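Side-chain contacts in protein LigF (Sphingobium sp. SYK-6, PDB 4XT0), which catalyses the stereospecific, glutathione-dependent cleavage of beta-aryl ether bonds in lignin-derived compounds, as a member of the glutathione S-transferase superfamily: residues A[179-182]-A[187-190]; A[88-93]-A[97-102]; A[173-178]-A[216-221]; A[191-196]-A[231-236]. One frame throughout, in Å; residues are numbered along the deposited sequence.

Interaction 1: A[179-182]-A[187-190]; sequences EETL and YLVD
The C-terminal end of helix 161-182 meets the loop that follows it, with Leu182 packed against Leu188. The two leucine side chains cross at a slant. A single methyl, Leu188 CD2, lies against the branched end of Leu182, 3.8 Å from its CG and about as far from both of its methyls. The CG of Leu182 stands beside its own backbone N (chi1 -67°), which brings the fork to the loop. Its CD2 also reaches the loop backbone, 4.0 Å from Tyr187 C. With an alanine here, Leu188 CD2 would probably lose its leucine partner across the contact and a gap would open beside Leu226 and Trp229, which also touch Leu182.

The contact belongs to the all-helical C-terminal domain of the glutathione S-transferase fold. The chain turns back after the helix, and the CA atoms of Leu182 and Tyr187 are 6.5 Å apart. Thr181 adds a second point of touch. Thr181 points toward the loop, and its CG2 sits 3.7 Å from Leu188 O. Its OG1 is turned to its own helix and is hydrogen-bonded to Arg177 NH1. No hydrogen bond joins the two segments. The loop is tied instead to helix 195-204, where Leu188 N donates to Asp197 OD1. Trp102 of helix 93-121 packs against both Thr181 and Leu188.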
# COMPACT_ATOMS: atom_id res chain seq x y z
N GLU A 179 16.58 0.98 -10.93
CA GLU A 179 17.83 1.30 -11.60
C GLU A 179 17.89 2.78 -11.93
O GLU A 179 18.94 3.39 -11.85
CB GLU A 179 17.98 0.48 -12.88
CG GLU A 179 19.28 0.75 -13.60
CD GLU A 179 20.46 0.23 -12.82
OE1 GLU A 179 20.24 -0.59 -11.89
OE2 GLU A 179 21.61 0.62 -13.12
N GLU A 180 16.74 3.33 -12.31
CA GLU A 180 16.61 4.75 -12.57
C GLU A 180 17.19 5.60 -11.43
O GLU A 180 17.78 6.64 -11.67
CB GLU A 180 15.13 5.08 -12.80
CG GLU A 180 14.80 6.52 -13.09
CD GLU A 180 13.31 6.73 -13.34
OE1 GLU A 180 12.65 5.78 -13.83
OE2 GLU A 180 12.80 7.83 -13.04
N THR A 181 17.04 5.14 -10.20
CA THR A 181 17.52 5.91 -9.05
C THR A 181 18.90 5.43 -8.60
O THR A 181 19.82 6.23 -8.39
CB THR A 181 16.52 5.85 -7.87
OG1 THR A 181 15.31 6.52 -8.22
CG2 THR A 181 17.12 6.48 -6.61
N LEU A 182 19.06 4.11 -8.50
CA LEU A 182 20.28 3.53 -7.93
C LEU A 182 21.48 3.62 -8.87
O LEU A 182 22.63 3.44 -8.44
CB LEU A 182 20.04 2.07 -7.54
CG LEU A 182 19.04 1.97 -6.37
CD1 LEU A 182 18.58 0.53 -6.13
CD2 LEU A 182 19.67 2.55 -5.11
N TYR A 187 21.71 5.03 -2.23
CA TYR A 187 20.52 4.52 -1.55
C TYR A 187 19.29 5.18 -2.14
O TYR A 187 19.39 6.20 -2.81
CB TYR A 187 20.61 4.76 -0.04
CG TYR A 187 21.73 3.99 0.65
CD1 TYR A 187 21.61 2.63 0.90
CD2 TYR A 187 22.90 4.62 1.06
CE1 TYR A 187 22.61 1.92 1.52
CE2 TYR A 187 23.93 3.91 1.69
CZ TYR A 187 23.77 2.56 1.92
OH TYR A 187 24.76 1.82 2.55
N LEU A 188 18.10 4.63 -1.86
CA LEU A 188 16.92 5.09 -2.58
C LEU A 188 16.56 6.56 -2.25
O LEU A 188 16.17 7.30 -3.15
CB LEU A 188 15.73 4.17 -2.30
CG LEU A 188 15.93 2.79 -2.96
CD1 LEU A 188 14.89 1.78 -2.49
CD2 LEU A 188 15.91 2.91 -4.49
N VAL A 189 16.74 6.98 -1.00
CA VAL A 189 16.58 8.40 -0.61
C VAL A 189 17.97 8.97 -0.32
O VAL A 189 18.77 8.33 0.36
CB VAL A 189 15.67 8.56 0.63
CG1 VAL A 189 15.36 10.05 0.93
CG2 VAL A 189 14.36 7.76 0.43
N ASP A 190 18.27 10.17 -0.82
CA ASP A 190 19.66 10.62 -0.87
C ASP A 190 20.20 11.05 0.50
O ASP A 190 21.37 11.41 0.62
CB ASP A 190 19.85 11.75 -1.90
CG ASP A 190 18.99 13.00 -1.64
OD1 ASP A 190 18.47 13.19 -0.52
OD2 ASP A 190 18.87 13.82 -2.58

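Interaction 2: A[88-93]-A[97-102]; sequences LRPADP and AEMRVW
Met99 packs its thioether end against Arg89 and Pro90, and this is the tight, buried part of the contact. Met99 SD lies 3.8 Å from Arg89 CG. Met99 SD is also 3.8 Å from Pro90 CD, so it touches both residues. The side chain leaves the helix with CG anti to the backbone N (chi1 -174°) and bends at its last torsion (chi3 67°). The bend sets Met99 CE 3.9 Å from Arg89 CG, along the aliphatic part of the arginine.

The other end of the loop is more open. Ala91 is exposed, and Asp92 and Pro93 are partly so. Here helix 93-121 begins. Asp92 is its N-cap, with OD1 accepting from Phe94 N. Ala97 N donates to Pro93 O at 2.9 Å, a bond of the first helical turn. Pro93 rests on Val80 of the second subunit.

The polar ends of Arg89 and Arg100 also meet. Arg89 NH1 is 4.0 Å from Arg100 NH2, and the guanidinium planes are 74° apart. Glu75 bridges the two, with OE1 in a salt bridge to Arg89 NH1 and OE2 in one to Arg100 NE, while Arg89 NH2 also pairs with Asp79 and Arg100 NH1 with Asp79 of the second subunit. The two arginines therefore form part of a shared network of opposite charges, which probably offsets the cost of burying them and extends across the dimer interface.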
# COMPACT_ATOMS: atom_id res chain seq x y z
N LEU A 88 16.67 4.79 11.02
CA LEU A 88 16.26 4.25 9.71
C LEU A 88 15.18 5.07 9.02
O LEU A 88 14.68 4.68 7.97
CB LEU A 88 15.80 2.79 9.85
CG LEU A 88 16.87 1.83 10.42
CD1 LEU A 88 16.30 0.43 10.74
CD2 LEU A 88 18.04 1.71 9.47
N ARG A 89 14.81 6.22 9.59
CA ARG A 89 13.98 7.19 8.85
C ARG A 89 14.68 8.53 8.85
O ARG A 89 15.23 8.93 9.86
CB ARG A 89 12.59 7.35 9.46
CG ARG A 89 11.72 6.10 9.52
CD ARG A 89 10.27 6.49 9.96
NE ARG A 89 10.26 7.04 11.31
CZ ARG A 89 9.29 6.84 12.22
NH1 ARG A 89 8.23 6.10 11.94
NH2 ARG A 89 9.41 7.39 13.42
N PRO A 90 14.65 9.24 7.71
CA PRO A 90 15.20 10.60 7.66
C PRO A 90 14.57 11.49 8.72
O PRO A 90 13.37 11.36 8.98
CB PRO A 90 14.81 11.11 6.25
CG PRO A 90 14.52 9.88 5.44
CD PRO A 90 14.02 8.83 6.44
N ALA A 91 15.35 12.40 9.32
CA ALA A 91 14.78 13.38 10.24
C ALA A 91 14.00 14.46 9.46
O ALA A 91 13.00 15.01 9.94
CB ALA A 91 15.89 14.02 11.10
N ASP A 92 14.47 14.76 8.26
CA ASP A 92 13.82 15.71 7.37
C ASP A 92 12.47 15.12 6.90
O ASP A 92 12.44 14.09 6.24
CB ASP A 92 14.76 16.00 6.19
CG ASP A 92 14.23 17.06 5.23
OD1 ASP A 92 13.01 17.06 4.94
OD2 ASP A 92 15.05 17.88 4.76
N PRO A 93 11.35 15.78 7.23
CA PRO A 93 10.04 15.22 6.85
C PRO A 93 9.79 15.10 5.34
O PRO A 93 9.01 14.22 4.94
CB PRO A 93 9.02 16.19 7.47
CG PRO A 93 9.79 17.40 7.85
CD PRO A 93 11.23 17.01 8.04
N ALA A 97 8.91 11.56 3.71
CA ALA A 97 7.81 11.37 2.76
C ALA A 97 8.26 10.58 1.53
O ALA A 97 7.58 9.66 1.07
CB ALA A 97 7.21 12.73 2.33
N GLU A 98 9.40 10.97 0.98
CA GLU A 98 9.95 10.27 -0.18
C GLU A 98 10.22 8.80 0.15
O GLU A 98 9.96 7.91 -0.66
CB GLU A 98 11.23 10.98 -0.62
CG GLU A 98 11.84 10.47 -1.87
CD GLU A 98 12.97 11.37 -2.35
OE1 GLU A 98 12.86 12.61 -2.17
OE2 GLU A 98 13.96 10.83 -2.90
N MET A 99 10.72 8.55 1.36
CA MET A 99 10.91 7.20 1.88
C MET A 99 9.61 6.36 1.84
O MET A 99 9.62 5.22 1.38
CB MET A 99 11.45 7.26 3.32
CG MET A 99 11.86 5.91 3.94
SD MET A 99 11.77 5.87 5.77
CE MET A 99 10.01 6.02 6.04
N ARG A 100 8.51 6.95 2.31
CA ARG A 100 7.22 6.26 2.34
C ARG A 100 6.68 6.00 0.95
O ARG A 100 5.98 5.01 0.76
CB ARG A 100 6.17 7.05 3.15
CG ARG A 100 6.52 7.20 4.62
CD ARG A 100 5.34 7.68 5.50
NE ARG A 100 5.76 7.48 6.89
CZ ARG A 100 5.99 8.45 7.77
NH1 ARG A 100 5.77 9.72 7.44
NH2 ARG A 100 6.43 8.14 8.98
N VAL A 101 6.98 6.87 -0.01
CA VAL A 101 6.58 6.62 -1.39
C VAL A 101 7.24 5.30 -1.84
O VAL A 101 6.59 4.47 -2.47
CB VAL A 101 6.97 7.78 -2.34
CG1 VAL A 101 6.71 7.39 -3.81
CG2 VAL A 101 6.17 9.04 -1.99
N TRP A 102 8.51 5.10 -1.48
CA TRP A 102 9.20 3.84 -1.80
C TRP A 102 8.62 2.64 -1.07
O TRP A 102 8.51 1.56 -1.65
CB TRP A 102 10.70 3.92 -1.47
CG TRP A 102 11.51 4.61 -2.53
CD1 TRP A 102 12.09 5.83 -2.43
CD2 TRP A 102 11.81 4.12 -3.83
NE1 TRP A 102 12.74 6.14 -3.59
CE2 TRP A 102 12.58 5.11 -4.48
CE3 TRP A 102 11.50 2.94 -4.53
CZ2 TRP A 102 13.06 4.96 -5.78
CZ3 TRP A 102 11.98 2.79 -5.83
CH2 TRP A 102 12.75 3.79 -6.44

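Interaction 3: A[173-178]-A[216-221]; sequences VSVARL and DYVNQE
Val175 on helix 161-182 faces the loop residues Tyr217 and Val218, and the backbones come nearest at Val175 and Tyr217, whose CA atoms are 7.1 Å apart. Val175 points toward the loop and brings both of its methyls to it. Its CG2 meets Val218 CG2 at 3.6 Å, methyl against methyl. Its CG1 lies 3.7 Å from Tyr217 O and 4.1 Å from Val218 CG2. The Val218 methyl thus faces both branches of Val175. In Val218, CG1 is anti to the backbone N (chi1 -180°), which puts CG2 on the helix side. The Tyr217 side chain borders the contact and comes no nearer than 4.6 Å to the helix segment.

The loop lies between helices 195-204 and 224-235 in the C-terminal helical domain. Leu226 of helix 224-235 and Thr223 touch both valines, so the pair is part of a larger apolar cluster between helix, loop and helix. No hydrogen bond crosses between the two segments. The attraction rests on dispersion between closely fitted methyls and on the burial of apolar surface, not on any directed bond.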
# COMPACT_ATOMS: atom_id res chain seq x y z
N VAL A 173 9.23 -3.54 -15.12
CA VAL A 173 8.95 -2.15 -14.75
C VAL A 173 9.59 -1.82 -13.41
O VAL A 173 10.21 -0.77 -13.26
CB VAL A 173 7.44 -1.85 -14.67
CG1 VAL A 173 7.19 -0.50 -14.03
CG2 VAL A 173 6.82 -1.89 -16.05
N SER A 174 9.45 -2.74 -12.45
CA SER A 174 9.93 -2.50 -11.08
C SER A 174 11.44 -2.34 -11.03
O SER A 174 11.97 -1.46 -10.35
CB SER A 174 9.51 -3.64 -10.15
OG SER A 174 8.10 -3.70 -10.00
N VAL A 175 12.13 -3.22 -11.74
CA VAL A 175 13.58 -3.22 -11.78
C VAL A 175 14.14 -1.99 -12.52
O VAL A 175 15.15 -1.42 -12.10
CB VAL A 175 14.08 -4.54 -12.44
CG1 VAL A 175 15.46 -4.37 -13.03
CG2 VAL A 175 14.04 -5.67 -11.42
N ALA A 176 13.48 -1.59 -13.61
CA ALA A 176 13.85 -0.36 -14.31
C ALA A 176 13.70 0.86 -13.40
O ALA A 176 14.53 1.77 -13.42
CB ALA A 176 13.01 -0.18 -15.59
N ARG A 177 12.65 0.89 -12.58
CA ARG A 177 12.43 2.04 -11.71
C ARG A 177 13.53 2.16 -10.65
O ARG A 177 14.00 3.25 -10.34
CB ARG A 177 11.06 1.94 -11.02
CG ARG A 177 10.80 3.08 -10.06
CD ARG A 177 10.81 4.42 -10.79
NE ARG A 177 10.69 5.53 -9.85
CZ ARG A 177 11.72 6.15 -9.30
NH1 ARG A 177 12.96 5.78 -9.60
NH2 ARG A 177 11.51 7.14 -8.44
N LEU A 178 13.94 1.02 -10.11
CA LEU A 178 14.99 0.97 -9.11
C LEU A 178 16.31 1.42 -9.71
O LEU A 178 17.06 2.17 -9.07
CB LEU A 178 15.13 -0.44 -8.52
CG LEU A 178 14.02 -0.86 -7.55
CD1 LEU A 178 14.06 -2.37 -7.32
CD2 LEU A 178 14.15 -0.12 -6.22
N ASP A 216 17.75 -12.23 -16.64
CA ASP A 216 17.72 -11.32 -17.78
C ASP A 216 17.30 -9.90 -17.38
O ASP A 216 17.57 -8.94 -18.10
CB ASP A 216 16.78 -11.86 -18.85
CG ASP A 216 17.39 -13.01 -19.63
OD1 ASP A 216 18.64 -13.09 -19.68
OD2 ASP A 216 16.63 -13.83 -20.19
N TYR A 217 16.66 -9.76 -16.22
CA TYR A 217 16.23 -8.45 -15.77
C TYR A 217 17.30 -7.79 -14.89
O TYR A 217 17.58 -6.60 -15.02
CB TYR A 217 14.91 -8.54 -15.00
CG TYR A 217 13.73 -9.00 -15.83
CD1 TYR A 217 13.44 -10.35 -15.97
CD2 TYR A 217 12.89 -8.09 -16.46
CE1 TYR A 217 12.36 -10.78 -16.72
CE2 TYR A 217 11.81 -8.50 -17.21
CZ TYR A 217 11.54 -9.86 -17.34
OH TYR A 217 10.47 -10.30 -18.09
N VAL A 218 17.87 -8.58 -13.98
CA VAL A 218 18.83 -8.07 -13.01
C VAL A 218 20.22 -8.69 -13.21
O VAL A 218 20.42 -9.88 -12.95
CB VAL A 218 18.36 -8.34 -11.56
CG1 VAL A 218 19.37 -7.80 -10.56
CG2 VAL A 218 16.98 -7.73 -11.31
N ASN A 219 21.16 -7.88 -13.68
CA ASN A 219 22.55 -8.28 -13.83
C ASN A 219 23.42 -7.05 -14.04
O ASN A 219 22.91 -5.93 -14.15
CB ASN A 219 22.71 -9.25 -15.00
CG ASN A 219 22.21 -8.68 -16.30
OD1 ASN A 219 22.73 -7.68 -16.79
ND2 ASN A 219 21.19 -9.31 -16.88
N GLN A 220 24.74 -7.26 -14.09
CA GLN A 220 25.70 -6.16 -14.18
C GLN A 220 25.51 -5.32 -15.44
O GLN A 220 25.66 -4.11 -15.41
CB GLN A 220 27.13 -6.70 -14.15
CG GLN A 220 27.51 -7.36 -12.83
CD GLN A 220 27.64 -6.36 -11.69
OE1 GLN A 220 27.75 -5.16 -11.92
NE2 GLN A 220 27.61 -6.86 -10.46
N GLU A 221 25.19 -5.98 -16.55
CA GLU A 221 25.04 -5.29 -17.82
C GLU A 221 23.82 -4.37 -17.80
O GLU A 221 23.92 -3.20 -18.13
CB GLU A 221 24.91 -6.30 -18.97
CG GLU A 221 25.39 -7.71 -18.64
CD GLU A 221 26.86 -7.78 -18.28
OE1 GLU A 221 27.64 -6.96 -18.82
OE2 GLU A 221 27.23 -8.64 -17.45

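Interaction 4: A[191-196]-A[231-236]; sequences TGYSLA and DRINAR
The guanidinium of Arg236 lies flat over one face of the Tyr193 ring. The two planes are only 14° apart, and their centres are separated by 3.5 Å. This is a stacked cation-pi pair, with Arg236 CZ 22° off the ring normal. Tyr193 CD2 sits over the centre of the guanidinium, 3.3 Å from Arg236 CZ. Arg236 NE lies nearer the rim of the ring, 3.3 Å from Tyr193 CE2. The arginine chain is bent at chi3 (57°), which lays its CD over the ring as well. Arg236 CD makes a CH-pi contact, 3.8 Å from the Tyr193 ring centroid. Ile233 approaches the ring obliquely, with its CG1 4.2 Å from Tyr193 CE1.

The same pair carries a polar link. Arg236 NE forms a salt bridge with Glu26 OE2, and Tyr193 OH makes a weak hydrogen bond to that same oxygen. A serine in place of Tyr193 would take away the ring, and the Arg236 guanidinium would probably lose its flat support and be freer to turn, though still drawn to Glu26.

Tyr193 stands just before helix 195-204. Ser194 is the N-cap, its OG accepting from Ala196 N at 3.0 Å, while Ser194 N bonds to Asp197 OD2. This is consistent with the N-capping box known at this helix in glutathione S-transferases. Arg236 follows helix 224-235 and is the N-cap of helix 237-244, whose Ile239 touches both Tyr193 and Ile233. Glu26 belongs to helix 15-26 of the thioredoxin-like domain, so the bonds to Glu26 tie the stacked pair to the N-terminal domain.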
# COMPACT_ATOMS: atom_id res chain seq x y z
N THR A 191 19.36 11.01 1.53
CA THR A 191 19.82 11.21 2.91
C THR A 191 20.48 9.94 3.46
O THR A 191 21.02 9.95 4.57
CB THR A 191 18.66 11.61 3.85
OG1 THR A 191 17.51 10.82 3.54
CG2 THR A 191 18.33 13.09 3.68
N GLY A 192 20.42 8.86 2.69
CA GLY A 192 21.11 7.64 3.07
C GLY A 192 20.19 6.48 3.41
O GLY A 192 18.97 6.56 3.24
N TYR A 193 20.79 5.40 3.90
CA TYR A 193 20.10 4.15 4.18
C TYR A 193 18.88 4.32 5.05
O TYR A 193 18.95 4.96 6.11
CB TYR A 193 21.09 3.20 4.84
CG TYR A 193 20.62 1.80 5.13
CD1 TYR A 193 20.46 0.88 4.11
CD2 TYR A 193 20.40 1.38 6.45
CE1 TYR A 193 20.08 -0.44 4.37
CE2 TYR A 193 20.03 0.07 6.73
CZ TYR A 193 19.88 -0.83 5.69
OH TYR A 193 19.54 -2.14 5.94
N SER A 194 17.75 3.75 4.62
CA SER A 194 16.49 3.95 5.33
C SER A 194 15.60 2.73 5.17
O SER A 194 15.98 1.76 4.50
CB SER A 194 15.77 5.21 4.81
OG SER A 194 15.13 4.95 3.56
N LEU A 195 14.43 2.79 5.79
CA LEU A 195 13.38 1.78 5.60
C LEU A 195 13.04 1.58 4.10
O LEU A 195 12.64 0.49 3.72
CB LEU A 195 12.10 2.16 6.36
CG LEU A 195 12.19 2.26 7.89
CD1 LEU A 195 10.80 2.54 8.47
CD2 LEU A 195 12.82 1.00 8.50
N ALA A 196 13.21 2.62 3.27
CA ALA A 196 13.02 2.44 1.82
C ALA A 196 13.93 1.36 1.27
O ALA A 196 13.48 0.48 0.51
CB ALA A 196 13.28 3.75 1.06
N ASP A 231 24.74 -5.36 -3.39
CA ASP A 231 26.03 -5.67 -2.78
C ASP A 231 26.30 -4.83 -1.54
O ASP A 231 26.76 -5.34 -0.52
CB ASP A 231 27.16 -5.43 -3.79
CG ASP A 231 27.26 -6.54 -4.83
OD1 ASP A 231 26.51 -7.54 -4.74
OD2 ASP A 231 28.09 -6.41 -5.74
N ARG A 232 26.02 -3.54 -1.65
CA ARG A 232 26.19 -2.55 -0.59
C ARG A 232 25.42 -2.95 0.68
O ARG A 232 25.97 -2.99 1.78
CB ARG A 232 25.74 -1.18 -1.13
CG ARG A 232 25.73 -0.00 -0.18
CD ARG A 232 25.46 1.32 -0.95
NE ARG A 232 26.37 1.47 -2.09
CZ ARG A 232 25.99 1.53 -3.36
NH1 ARG A 232 24.70 1.50 -3.69
NH2 ARG A 232 26.90 1.65 -4.32
N ILE A 233 24.15 -3.27 0.51
CA ILE A 233 23.33 -3.62 1.66
C ILE A 233 23.79 -4.96 2.25
O ILE A 233 23.89 -5.11 3.47
CB ILE A 233 21.84 -3.67 1.28
CG1 ILE A 233 21.42 -2.28 0.81
CG2 ILE A 233 21.00 -4.11 2.46
CD1 ILE A 233 20.01 -2.21 0.33
N ASN A 234 24.12 -5.91 1.37
CA ASN A 234 24.63 -7.20 1.82
C ASN A 234 25.97 -7.11 2.58
O ASN A 234 26.33 -8.03 3.32
CB ASN A 234 24.77 -8.15 0.63
CG ASN A 234 23.51 -8.96 0.39
OD1 ASN A 234 23.03 -9.66 1.29
ND2 ASN A 234 22.96 -8.88 -0.81
N ALA A 235 26.72 -6.02 2.38
CA ALA A 235 27.98 -5.83 3.10
C ALA A 235 27.80 -5.20 4.49
O ALA A 235 28.74 -5.19 5.30
CB ALA A 235 28.92 -4.98 2.26
N ARG A 236 26.62 -4.65 4.78
CA ARG A 236 26.37 -4.01 6.07
C ARG A 236 26.46 -5.04 7.19
O ARG A 236 25.93 -6.13 7.04
CB ARG A 236 25.00 -3.33 6.10
CG ARG A 236 24.82 -2.22 5.06
CD ARG A 236 23.42 -1.59 5.16
NE ARG A 236 23.15 -1.06 6.49
CZ ARG A 236 23.47 0.18 6.87
NH1 ARG A 236 24.05 1.00 6.01
NH2 ARG A 236 23.19 0.60 8.10

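How the interactions relate
Interactions 1, 2 and 4 meet around the start of helix 195-204. Interaction 2 joins interaction 4 through a probable hydrogen bond, Leu88 O to Leu195 N at 2.9 Å. Tyr187 of interaction 1 packs on the stack of interaction 4, its CE1 3.5 Å from Tyr193 CD1. Trp102 of the 97-102 segment touches interactions 1 and 3. Interactions 1 and 3 share helix 161-182 and meet at Leu188 CD2 and Leu178 CD2, 3.9 Å apart. Interactions 3 and 4 do not touch. In interaction 2 the Arg100 side chain is about 11 Å from a bound glutathione, and Val101 packs on Glu69 of the second subunit, a glutathione-pocket residue.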